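Local coordinates for protein sulfur oxygenase/reductase (Halothiobacillus neapolitanus, PDB 6QPA) that probably catalyses the oxygen-dependent disproportionation of elemental sulfur, as a 24-subunit assembly with a mononuclear non-haem iron site in each chain, at residues Met302-Gly306 against Leu307-His311. Numbering follows the deposited sequence. Where two conformers were deposited one is given.
Sequences MMEQG and LWRKH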
# COMPACT_ATOMS: atom_id res chain seq x y z
N MET A 302 28.89 35.20 14.93
CA MET A 302 29.29 33.80 14.81
C MET A 302 30.57 33.53 15.59
O MET A 302 30.66 32.56 16.35
CB MET A 302 29.49 33.43 13.34
CG MET A 302 28.25 33.31 12.51
SD MET A 302 26.78 32.77 13.46
CE MET A 302 26.95 30.98 13.39
N MET A 303 31.59 34.36 15.38
CA MET A 303 32.89 34.21 16.01
C MET A 303 33.29 35.60 16.46
O MET A 303 32.96 36.58 15.80
CB MET A 303 33.96 33.65 15.06
CG MET A 303 33.60 32.32 14.41
SD MET A 303 34.99 31.56 13.55
CE MET A 303 34.21 31.06 12.00
N GLU A 304 33.96 35.68 17.60
CA GLU A 304 34.41 36.97 18.10
C GLU A 304 35.77 36.80 18.74
O GLU A 304 36.01 35.80 19.42
CB GLU A 304 33.47 37.56 19.14
CG GLU A 304 32.02 37.58 18.75
CD GLU A 304 31.18 38.20 19.84
OE1 GLU A 304 30.60 37.43 20.64
OE2 GLU A 304 31.14 39.45 19.91
N GLN A 305 36.66 37.75 18.49
CA GLN A 305 37.84 37.91 19.34
C GLN A 305 37.68 39.33 19.87
O GLN A 305 37.93 40.32 19.16
CB GLN A 305 39.15 37.58 18.61
CG GLN A 305 40.19 38.67 18.42
CD GLN A 305 40.95 39.08 19.66
OE1 GLN A 305 40.38 39.28 20.74
NE2 GLN A 305 42.26 39.25 19.50
N GLY A 306 37.19 39.43 21.11
CA GLY A 306 36.68 40.68 21.62
C GLY A 306 37.62 41.50 22.47
O GLY A 306 37.17 42.44 23.13
N LEU A 307 38.93 41.22 22.45
CA LEU A 307 39.82 41.99 23.32
C LEU A 307 39.92 43.46 22.94
O LEU A 307 40.27 44.29 23.78
CB LEU A 307 41.20 41.35 23.39
CG LEU A 307 41.12 40.25 24.47
CD1 LEU A 307 40.98 38.83 23.88
CD2 LEU A 307 42.23 40.37 25.52
N TRP A 308 39.60 43.81 21.70
CA TRP A 308 39.56 45.22 21.33
C TRP A 308 38.58 46.01 22.18
O TRP A 308 38.76 47.21 22.39
CB TRP A 308 39.19 45.32 19.86
CG TRP A 308 37.82 44.83 19.55
CD1 TRP A 308 37.44 43.54 19.30
CD2 TRP A 308 36.63 45.63 19.46
NE1 TRP A 308 36.08 43.50 19.05
CE2 TRP A 308 35.57 44.77 19.14
CE3 TRP A 308 36.37 46.99 19.61
CZ2 TRP A 308 34.27 45.22 18.97
CZ3 TRP A 308 35.08 47.44 19.44
CH2 TRP A 308 34.04 46.57 19.12
N ARG A 309 37.51 45.37 22.67
CA ARG A 309 36.55 46.10 23.49
C ARG A 309 37.16 46.59 24.78
O ARG A 309 36.75 47.62 25.31
CB ARG A 309 35.36 45.22 23.83
CG ARG A 309 34.63 44.66 22.67
CD ARG A 309 33.61 43.62 23.17
NE ARG A 309 32.66 43.46 22.11
CZ ARG A 309 31.35 43.66 22.20
NH1 ARG A 309 30.75 44.00 23.35
NH2 ARG A 309 30.65 43.51 21.09
N LYS A 310 38.16 45.86 25.30
CA LYS A 310 38.73 46.17 26.60
C LYS A 310 39.39 47.54 26.64
O LYS A 310 39.49 48.14 27.71
CB LYS A 310 39.74 45.09 27.02
CG LYS A 310 39.13 43.73 27.38
CD LYS A 310 39.99 42.92 28.37
CE LYS A 310 39.36 41.53 28.68
NZ LYS A 310 39.89 40.83 29.90
N HIS A 311 39.82 48.07 25.50
CA HIS A 311 40.40 49.41 25.43
C HIS A 311 39.58 50.25 24.46
O HIS A 311 39.99 50.51 23.33
CB HIS A 311 41.89 49.37 25.06
CG HIS A 311 42.26 48.28 24.11
ND1 HIS A 311 42.12 48.41 22.74
CD2 HIS A 311 42.81 47.06 24.31
CE1 HIS A 311 42.54 47.31 22.15
NE2 HIS A 311 42.97 46.47 23.08
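G306 and R309 are joined through the backbone, R309 N giving its hydrogen to G306 O at 3.0 Å, an i to i+3 bond that K310 N repeats with L307 O; with the helical phi and psi of 307-310 as further evidence, these two bonds close successive turns just after strand 290-305. Q305 spans the step from strand to turn. Its side chain bends at the CB-CG bond (chi2 72°), bringing OE1 to 3.0 Å from L307 N, and the N-H...O angle of 168° makes this a nearly straight hydrogen bond. The same oxygen lies 3.2 Å from L307 CD1, where the two side chains run roughly at right angles. The amide is held from its other end as well, since NE2 bonds to D275 OD2 of a second subunit. The strand belongs to the antiparallel sheet of a chain in the dimeric alpha/beta-barrel clan, and Q305 still pairs through its backbone with F45 on strand 42-53. W308 then folds back against that strand end: with CG lying between the backbone N and the carbonyl carbon (chi1 65°), the indole has CD1 3.3 Å from Q305 O, which sits in the ring plane at its edge. R309 CG lies over the middle of one indole face, 3.6 Å above the ring plane, and is itself 3.4 Å from G306 O. Beyond CG the arginine chain is extended, carrying the guanidinium to a salt bridge with E258 and a hydrogen bond to P127 O. E304 OE2 stands 4.3 Å from R309 NH2, well out of the guanidinium plane, so no N-H points at it and any attraction is probably one of charge alone; E304 is bound instead by R158 and the backbone N of S156.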